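Local coordinates for protein probable transcriptional regulator (PDB 4GHJ) that probably binds DNA through a helix-turn-helix domain of the XRE family and thereby regulates transcription, at residues B[40-45]-B[68-73]. Sequence-based numbering, arbitrary orientation.
Sequences RLKQAR and NAEKGK
Lys42 and Glu70 bring the two backbones closest, their CA atoms 5.5 Å apart, where the C-terminal half of helix 30-47 meets the turn at the C-terminal end of helix 63-69. That turn closes as a Schellman motif: Gly72 takes a positive phi (92°), its N bonds back to Ala69 O, and Lys73 N returns to Asn68 O.

Two residues before the glycine, Glu70 reaches across to Arg45 with its chain extended beyond CG. The Arg45 chain bends at chi3 (65°) and presents its guanidinium side-on: NE donates to Glu70 OE2 at 2.7 Å and NH2 to Glu70 OE1 at 2.9 Å. Each oxygen uses its syn lone pair, and the two planes lie only 8° apart, so this paired salt bridge fixes the rotation of both groups. A water donates to Glu70 OE2 and, weakly, to Leu41 O, tying the carboxylate to the helix backbone as well. The Lys42 chain crosses Glu70 at about a right angle, CB 3.6 Å from Glu70 OE1, and its amine runs on away from the turn. Next to this polar pair, Leu41 CD1 rests 4.4 Å from Ala69 CB.

Gln52 of helix 52-59 gives Glu70 OE1 a second donor, while Arg45 NH1 bonds to Leu50 O, so the polar network ties both segments to helix 52-59 and the loop leading into it. On the apolar side, helix 76-85 packs Leu83 against Leu41 and Ile82 against Ala69, and Ile96 of the second subunit also touches Leu41.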
loop_
_atom_site.group_PDB
_atom_site.type_symbol
_atom_site.label_atom_id
_atom_site.label_comp_id
_atom_site.label_asym_id
_atom_site.label_seq_id
_atom_site.Cartn_x
_atom_site.Cartn_y
_atom_site.Cartn_z
ATOM N N ARG B 40 -11.559 3.105 -3.483
ATOM C CA ARG B 40 -11.986 2.312 -2.299
ATOM C C ARG B 40 -11.771 3.106 -1.014
ATOM O O ARG B 40 -12.600 3.063 -0.081
ATOM C CB ARG B 40 -11.227 0.985 -2.237
ATOM C CG ARG B 40 -11.529 0.020 -3.382
ATOM C CD ARG B 40 -10.647 -1.246 -3.274
ATOM N NE ARG B 40 -10.639 -2.076 -4.483
ATOM C CZ ARG B 40 -9.865 -3.151 -4.645
ATOM N NH1 ARG B 40 -9.049 -3.558 -3.668
ATOM N NH2 ARG B 40 -9.898 -3.828 -5.788
ATOM N N LEU B 41 -10.678 3.876 -0.963
ATOM C CA LEU B 41 -10.399 4.707 0.209
ATOM C C LEU B 41 -11.489 5.775 0.303
ATOM O O LEU B 41 -11.992 6.053 1.394
ATOM C CB LEU B 41 -9.006 5.356 0.138
ATOM C CG LEU B 41 -7.725 4.540 0.377
ATOM C CD1 LEU B 41 -6.488 5.400 -0.004
ATOM C CD2 LEU B 41 -7.605 4.066 1.829
ATOM N N LYS B 42 -11.819 6.396 -0.839
ATOM C CA LYS B 42 -12.894 7.390 -0.896
ATOM C C LYS B 42 -14.236 6.819 -0.392
ATOM O O LYS B 42 -14.890 7.453 0.440
ATOM C CB LYS B 42 -13.057 7.953 -2.315
ATOM C CG LYS B 42 -14.253 8.873 -2.518
ATOM C CD LYS B 42 -14.345 9.370 -3.973
ATOM C CE LYS B 42 -15.530 10.288 -4.147
ATOM N NZ LYS B 42 -15.807 10.556 -5.572
ATOM N N GLN B 43 -14.643 5.658 -0.886
ATOM C CA GLN B 43 -15.935 5.082 -0.470
ATOM C C GLN B 43 -15.935 4.599 0.995
ATOM O O GLN B 43 -16.977 4.630 1.656
ATOM C CB GLN B 43 -16.388 3.990 -1.432
ATOM C CG GLN B 43 -16.552 4.483 -2.879
ATOM C CD GLN B 43 -17.518 5.681 -3.021
ATOM O OE1 GLN B 43 -18.491 5.819 -2.275
ATOM N NE2 GLN B 43 -17.262 6.518 -4.011
ATOM N N ALA B 44 -14.783 4.160 1.501
ATOM C CA ALA B 44 -14.668 3.777 2.925
ATOM C C ALA B 44 -14.897 5.036 3.783
ATOM O O ALA B 44 -15.591 5.000 4.788
ATOM C CB ALA B 44 -13.300 3.139 3.225
ATOM N N ARG B 45 -14.316 6.162 3.360
ATOM C CA ARG B 45 -14.482 7.439 4.051
ATOM C C ARG B 45 -15.936 7.938 4.052
ATOM O O ARG B 45 -16.458 8.417 5.081
ATOM C CB ARG B 45 -13.570 8.489 3.397
ATOM C CG ARG B 45 -13.820 9.885 3.881
ATOM C CD ARG B 45 -12.903 10.906 3.258
ATOM N NE ARG B 45 -13.071 11.077 1.808
ATOM C CZ ARG B 45 -14.016 11.810 1.220
ATOM N NH1 ARG B 45 -14.951 12.439 1.935
ATOM N NH2 ARG B 45 -14.035 11.924 -0.110
ATOM N N ASN B 68 -5.127 13.595 -2.856
ATOM C CA ASN B 68 -4.268 12.852 -3.755
ATOM C C ASN B 68 -4.328 11.346 -3.559
ATOM O O ASN B 68 -4.254 10.604 -4.532
ATOM C CB ASN B 68 -2.804 13.323 -3.654
ATOM C CG ASN B 68 -2.584 14.697 -4.279
ATOM O OD1 ASN B 68 -3.352 15.114 -5.127
ATOM N ND2 ASN B 68 -1.525 15.399 -3.863
ATOM N N ALA B 69 -4.453 10.897 -2.304
ATOM C CA ALA B 69 -4.527 9.479 -2.001
ATOM C C ALA B 69 -5.775 8.840 -2.616
ATOM O O ALA B 69 -5.743 7.700 -3.111
ATOM C CB ALA B 69 -4.490 9.254 -0.465
ATOM N N GLU B 70 -6.884 9.580 -2.614
ATOM C CA GLU B 70 -8.123 9.055 -3.171
ATOM C C GLU B 70 -8.080 8.999 -4.721
ATOM O O GLU B 70 -8.978 8.477 -5.353
ATOM C CB GLU B 70 -9.323 9.839 -2.623
ATOM C CG GLU B 70 -9.531 9.517 -1.139
ATOM C CD GLU B 70 -10.702 10.213 -0.499
ATOM O OE1 GLU B 70 -11.475 10.943 -1.188
ATOM O OE2 GLU B 70 -10.846 9.994 0.725
ATOM N N LYS B 71 -7.038 9.580 -5.310
ATOM C CA LYS B 71 -6.778 9.459 -6.742
ATOM C C LYS B 71 -5.705 8.364 -7.007
ATOM O O LYS B 71 -5.352 8.086 -8.164
ATOM C CB LYS B 71 -6.343 10.811 -7.292
ATOM C CG LYS B 71 -7.476 11.841 -7.219
ATOM C CD LYS B 71 -7.045 13.182 -7.744
ATOM C CE LYS B 71 -8.158 14.220 -7.595
ATOM N NZ LYS B 71 -9.421 13.888 -8.331
ATOM N N GLY B 72 -5.240 7.711 -5.933
ATOM C CA GLY B 72 -4.241 6.613 -6.027
ATOM C C GLY B 72 -2.788 7.085 -5.901
ATOM O O GLY B 72 -1.850 6.296 -6.121
ATOM N N LYS B 73 -2.596 8.353 -5.529
ATOM C CA LYS B 73 -1.257 8.945 -5.440
ATOM C C LYS B 73 -0.940 9.080 -3.972
ATOM O O LYS B 73 -1.396 9.998 -3.312
ATOM C CB LYS B 73 -1.226 10.292 -6.164
ATOM C CG LYS B 73 -1.741 10.181 -7.616
ATOM C CD LYS B 73 -1.790 11.520 -8.332
ATOM C CE LYS B 73 -2.315 11.341 -9.759
ATOM N NZ LYS B 73 -2.362 12.598 -10.537
HETATM O O HOH W 1 -9.966 8.248 2.608
#